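Amidohydrolase (Xanthomonas campestris pv. campestris, PDB 4DZH) is a zinc-binding member of the amidohydrolase superfamily that probably deaminates adenosine-type nucleosides such as 5'-methylthioadenosine. Local coordinates at residues I274-C277 with A278-V282; A438-W441 with R442-R446. All blocks are in the same frame, centred on the assembly; numbering follows the deposited sequence.

How the contacts relate
Both contacts are local: contact 1 spans the C-terminal end of helix 271-280 and the turn after it, contact 2 lies inside helix 431-447. They are on opposite sides of the chain's centre, their own centres about 44 Å apart. Each turns some residues inward and others to solvent, and both lie away from the metal sites. Contact 1 belongs to a beta-alpha-beta unit of the barrel, and main-chain donors converge there on one carbonyl. Contact 2 keeps regular helical bonding; its distinction is an amide stacked on a guanidinium four residues on, and that guanidinium set over an indole three residues back, while other residues, Arg442 among them, meet the second subunit.

Contact 1: residues I274-C277 with A278-V282; sequences IHLC and AERGV
Cys277 O is the acceptor on which the end of helix 271-280 turns. Val282 N bonds to Cys277 O at 3.0 Å with an N-H...O angle of 162°, while Gly281 N and Arg280 N add weaker, bent bonds to the same oxygen. Gly281 has left helical geometry, with a positive phi of 82°, and the paired bonds back into the last turn make this a Schellman motif. One turn earlier the pattern is still that of a regular alpha-helix: Ala278 N reaches Ile274 O at 2.9 Å and Glu279 N reaches His275 O at 2.8 Å. Arg280 N is shared between Leu276 O, at 3.1 Å, and, weakly, Cys277 O. Gly281 O bonds to a glycerol, probably from the crystallisation liquor.

An apolar contact accompanies this bonding. Cys277 CB meets Val282 CB at 3.8 Å, and Val282 CG2, anti to its own carbonyl carbon, lies close to Cys277 CA. Both residues are buried, with Cys277 also packed on Met266 and Val309 and Val282 on Val257. On the outer side, Leu276 CD1 sits 4.0 Å above one face of the Arg280 guanidinium, displaced toward its rim; the bend at chi2 (-79°) turns the arginine so that this face meets CD1. Arg280 NH1 is satisfied by the carbonyl of Val257, and His275 NE2 by Glu271 one turn back.

The motif ends the helix of a beta-alpha-beta unit and delivers the chain into strand 283-286 of the barrel. Separately, Arg280 ties the helix end to a loop carbonyl. One straight and two weak main-chain bonds on Cys277 O, with the Cys277-Val282 contact, are consistent with a defined exit direction.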
loop_
_atom_site.group_PDB
_atom_site.type_symbol
_atom_site.label_atom_id
_atom_site.label_comp_id
_atom_site.label_asym_id
_atom_site.label_seq_id
_atom_site.Cartn_x
_atom_site.Cartn_y
_atom_site.Cartn_z
ATOM N N ILE A 274 4.129 2.806 27.951
ATOM C CA ILE A 274 3.442 1.624 27.443
ATOM C C ILE A 274 2.649 0.923 28.518
ATOM O O ILE A 274 1.427 0.712 28.377
ATOM C CB ILE A 274 4.387 0.640 26.752
ATOM C CG1 ILE A 274 5.073 1.288 25.555
ATOM C CG2 ILE A 274 3.622 -0.554 26.265
ATOM C CD1 ILE A 274 5.974 0.345 24.844
ATOM N N HIS A 275 3.328 0.605 29.613
ATOM C CA HIS A 275 2.684 -0.006 30.775
ATOM C C HIS A 275 1.684 0.930 31.449
ATOM O O HIS A 275 0.625 0.471 31.934
ATOM C CB HIS A 275 3.732 -0.631 31.722
ATOM C CG HIS A 275 4.504 -1.722 31.057
ATOM N ND1 HIS A 275 4.074 -3.031 31.042
ATOM C CD2 HIS A 275 5.620 -1.684 30.284
ATOM C CE1 HIS A 275 4.917 -3.763 30.333
ATOM N NE2 HIS A 275 5.867 -2.972 29.868
ATOM N N LEU A 276 1.959 2.235 31.403
ATOM C CA LEU A 276 0.957 3.212 31.822
ATOM C C LEU A 276 -0.354 3.011 31.073
ATOM O O LEU A 276 -1.455 2.939 31.698
ATOM C CB LEU A 276 1.461 4.653 31.666
ATOM C CG LEU A 276 0.508 5.713 32.257
ATOM C CD1 LEU A 276 0.165 5.431 33.742
ATOM C CD2 LEU A 276 1.032 7.144 32.084
ATOM N N CYS A 277 -0.248 2.900 29.742
ATOM C CA CYS A 277 -1.417 2.755 28.880
ATOM C C CYS A 277 -2.109 1.439 29.190
ATOM O O CYS A 277 -3.343 1.411 29.391
ATOM C CB CYS A 277 -1.028 2.867 27.396
ATOM S SG CYS A 277 -0.389 4.528 26.913
ATOM N N ALA A 278 -1.328 0.368 29.283
ATOM C CA ALA A 278 -1.865 -0.941 29.656
ATOM C C ALA A 278 -2.636 -0.925 30.998
ATOM O O ALA A 278 -3.793 -1.379 31.068
ATOM C CB ALA A 278 -0.753 -1.981 29.667
ATOM N N GLU A 279 -2.028 -0.369 32.043
ATOM C CA GLU A 279 -2.665 -0.336 33.371
ATOM C C GLU A 279 -3.971 0.464 33.433
ATOM O O GLU A 279 -4.898 0.106 34.180
ATOM C CB GLU A 279 -1.703 0.195 34.432
ATOM C CG GLU A 279 -0.368 -0.574 34.548
ATOM C CD GLU A 279 -0.514 -2.055 34.949
ATOM O OE1 GLU A 279 -0.977 -2.335 36.089
ATOM O OE2 GLU A 279 -0.131 -2.933 34.126
ATOM N N ARG A 280 -4.050 1.533 32.642
ATOM C CA ARG A 280 -5.170 2.466 32.710
ATOM C C ARG A 280 -6.253 2.239 31.673
ATOM O O ARG A 280 -7.286 2.922 31.711
ATOM C CB ARG A 280 -4.665 3.882 32.541
ATOM C CG ARG A 280 -3.691 4.250 33.616
ATOM C CD ARG A 280 -4.433 4.593 34.880
ATOM N NE ARG A 280 -3.476 5.175 35.809
ATOM C CZ ARG A 280 -3.200 6.470 35.867
ATOM N NH1 ARG A 280 -3.851 7.332 35.084
ATOM N NH2 ARG A 280 -2.292 6.906 36.738
ATOM N N GLY A 281 -6.020 1.304 30.754
ATOM C CA GLY A 281 -7.014 0.972 29.749
ATOM C C GLY A 281 -7.031 1.927 28.562
ATOM O O GLY A 281 -8.090 2.163 27.962
ATOM N N VAL A 282 -5.879 2.511 28.259
ATOM C CA VAL A 282 -5.810 3.474 27.170
ATOM C C VAL A 282 -5.746 2.721 25.852
ATOM O O VAL A 282 -5.069 1.671 25.767
ATOM C CB VAL A 282 -4.551 4.313 27.265
ATOM C CG1 VAL A 282 -4.471 5.320 26.114
ATOM C CG2 VAL A 282 -4.551 5.088 28.603
#

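Contact 2: residues A438-W441 with R442-R446; sequences ARQW and RDRIR
The guanidinium of Arg444 has the carboxamide of Gln440 stacked on one face, the two planes only 13° apart, with Gln440 OE1 3.5 Å above the Arg444 plane and over its centre. At its edge stands the indole of Trp441, nearly perpendicular at 84°. Arg444 NH1 lies over one face of the indole, offset toward the rim and 3.3 Å from Trp441 CH2; Arg444 CZ is 4.7 Å from the centroid of the six-membered ring, a cation-pi contact. Gln440 OE1 borders the same face. An extended chain from CG to NE carries the arginine there, Arg444 CD passing 3.8 Å from Trp441 CZ3.

These are i to i+3 and i to i+4 neighbours on helix 431-447, close to the C-terminal end of the modelled chain, and the backbone keeps the regular i to i+4 pattern: Arg444 N bonds to Gln440 O at 3.1 Å and Ile445 N to Trp441 O at 3.0 Å. The helix packs on helix 96-111, where Val111 meets Trp441 and Val107 meets Ile445, while Arg439, Arg442, Ile445 and Arg446 meet the second subunit, so it takes part in the dimer contact. Indole NE1 is satisfied by Asp119, and Phe116 meets the ring edge-to-face.

Farther round the helix, Asp443 OD1 is the edge partner of the Arg442 guanidinium, in its plane, and forms a salt bridge with Arg442 NE at 3.3 Å, although the donor stands above the carboxylate plane. The Arg446 guanidinium lies face to face with that of Arg442, its NH2 3.1 Å above the Arg442 plane. Bends at chi2 (-82°) and chi3 bring the Arg442 guanidinium to Asp443, while its NH2 bonds to the carbonyl of Leu394 of the second subunit.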
loop_
_atom_site.group_PDB
_atom_site.type_symbol
_atom_site.label_atom_id
_atom_site.label_comp_id
_atom_site.label_asym_id
_atom_site.label_seq_id
_atom_site.Cartn_x
_atom_site.Cartn_y
_atom_site.Cartn_z
ATOM N N ALA A 438 -16.641 17.010 -6.367
ATOM C CA ALA A 438 -15.218 17.085 -5.988
ATOM C C ALA A 438 -14.402 18.049 -6.899
ATOM O O ALA A 438 -13.536 18.806 -6.448
ATOM C CB ALA A 438 -14.598 15.694 -5.994
ATOM N N ARG A 439 -14.766 18.058 -8.158
ATOM C CA ARG A 439 -14.182 19.007 -9.108
ATOM C C ARG A 439 -14.538 20.473 -8.817
ATOM O O ARG A 439 -13.687 21.364 -8.989
ATOM C CB ARG A 439 -14.602 18.626 -10.501
ATOM C CG ARG A 439 -14.345 17.176 -10.731
ATOM C CD ARG A 439 -14.573 16.771 -12.163
ATOM N NE ARG A 439 -13.639 15.720 -12.552
ATOM C CZ ARG A 439 -13.945 14.714 -13.371
ATOM N NH1 ARG A 439 -15.167 14.604 -13.867
ATOM N NH2 ARG A 439 -13.027 13.809 -13.698
ATOM N N GLN A 440 -15.775 20.730 -8.351
ATOM C CA GLN A 440 -16.110 22.069 -7.897
ATOM C C GLN A 440 -15.198 22.511 -6.803
ATOM O O GLN A 440 -14.640 23.608 -6.840
ATOM C CB GLN A 440 -17.555 22.152 -7.351
ATOM C CG GLN A 440 -17.810 23.550 -6.690
ATOM C CD GLN A 440 -19.079 23.611 -5.888
ATOM O OE1 GLN A 440 -19.137 23.148 -4.739
ATOM N NE2 GLN A 440 -20.111 24.178 -6.486
ATOM N N TRP A 441 -15.065 21.663 -5.780
ATOM C CA TRP A 441 -14.224 22.009 -4.649
ATOM C C TRP A 441 -12.763 22.212 -5.053
ATOM O O TRP A 441 -12.053 23.056 -4.474
ATOM C CB TRP A 441 -14.353 20.933 -3.576
ATOM C CG TRP A 441 -15.606 21.138 -2.773
ATOM C CD1 TRP A 441 -16.738 20.364 -2.770
ATOM C CD2 TRP A 441 -15.851 22.232 -1.904
ATOM N NE1 TRP A 441 -17.674 20.916 -1.900
ATOM C CE2 TRP A 441 -17.141 22.056 -1.357
ATOM C CE3 TRP A 441 -15.093 23.346 -1.515
ATOM C CZ2 TRP A 441 -17.687 22.953 -0.453
ATOM C CZ3 TRP A 441 -15.627 24.235 -0.611
ATOM C CH2 TRP A 441 -16.919 24.036 -0.089
ATOM N N ARG A 442 -12.335 21.442 -6.041
ATOM C CA ARG A 442 -10.973 21.546 -6.568
ATOM C C ARG A 442 -10.740 22.962 -7.098
ATOM O O ARG A 442 -9.755 23.611 -6.759
ATOM C CB ARG A 442 -10.775 20.518 -7.679
ATOM C CG ARG A 442 -9.324 20.122 -7.918
ATOM C CD ARG A 442 -8.673 21.150 -8.775
ATOM N NE ARG A 442 -9.452 21.346 -9.985
ATOM C CZ ARG A 442 -9.350 20.555 -11.049
ATOM N NH1 ARG A 442 -10.076 20.789 -12.138
ATOM N NH2 ARG A 442 -8.490 19.534 -11.027
ATOM N N ASP A 443 -11.698 23.455 -7.868
ATOM C CA ASP A 443 -11.655 24.840 -8.392
ATOM C C ASP A 443 -11.697 25.961 -7.324
ATOM O O ASP A 443 -10.979 26.969 -7.426
ATOM C CB ASP A 443 -12.781 25.051 -9.390
ATOM C CG ASP A 443 -12.657 24.155 -10.626
ATOM O OD1 ASP A 443 -11.534 23.679 -10.974
ATOM O OD2 ASP A 443 -13.699 23.931 -11.260
ATOM N N ARG A 444 -12.523 25.777 -6.296
ATOM C CA ARG A 444 -12.627 26.751 -5.217
ATOM C C ARG A 444 -11.350 26.865 -4.452
ATOM O O ARG A 444 -10.900 27.974 -4.154
ATOM C CB ARG A 444 -13.726 26.341 -4.239
ATOM C CG ARG A 444 -15.081 26.524 -4.798
ATOM C CD ARG A 444 -16.105 26.333 -3.727
ATOM N NE ARG A 444 -17.432 26.706 -4.221
ATOM C CZ ARG A 444 -18.549 26.454 -3.555
ATOM N NH1 ARG A 444 -18.502 25.856 -2.371
ATOM N NH2 ARG A 444 -19.708 26.794 -4.081
ATOM N N ILE A 445 -10.762 25.704 -4.129
ATOM C CA ILE A 445 -9.522 25.682 -3.388
ATOM C C ILE A 445 -8.410 26.355 -4.212
ATOM O O ILE A 445 -7.545 27.076 -3.665
ATOM C CB ILE A 445 -9.192 24.208 -2.966
ATOM C CG1 ILE A 445 -10.242 23.727 -1.940
ATOM C CG2 ILE A 445 -7.774 24.074 -2.430
ATOM C CD1 ILE A 445 -10.574 22.214 -2.003
ATOM N N ARG A 446 -8.441 26.131 -5.525
ATOM C CA ARG A 446 -7.420 26.674 -6.435
ATOM C C ARG A 446 -7.290 28.200 -6.337
ATOM O O ARG A 446 -6.197 28.757 -6.432
ATOM C CB ARG A 446 -7.691 26.234 -7.879
ATOM C CG ARG A 446 -7.043 24.901 -8.215
ATOM C CD ARG A 446 -7.140 24.546 -9.702
ATOM N NE ARG A 446 -6.432 23.291 -9.990
ATOM C CZ ARG A 446 -6.619 22.555 -11.081
ATOM N NH1 ARG A 446 -5.927 21.432 -11.246
ATOM N NH2 ARG A 446 -7.499 22.935 -12.004
#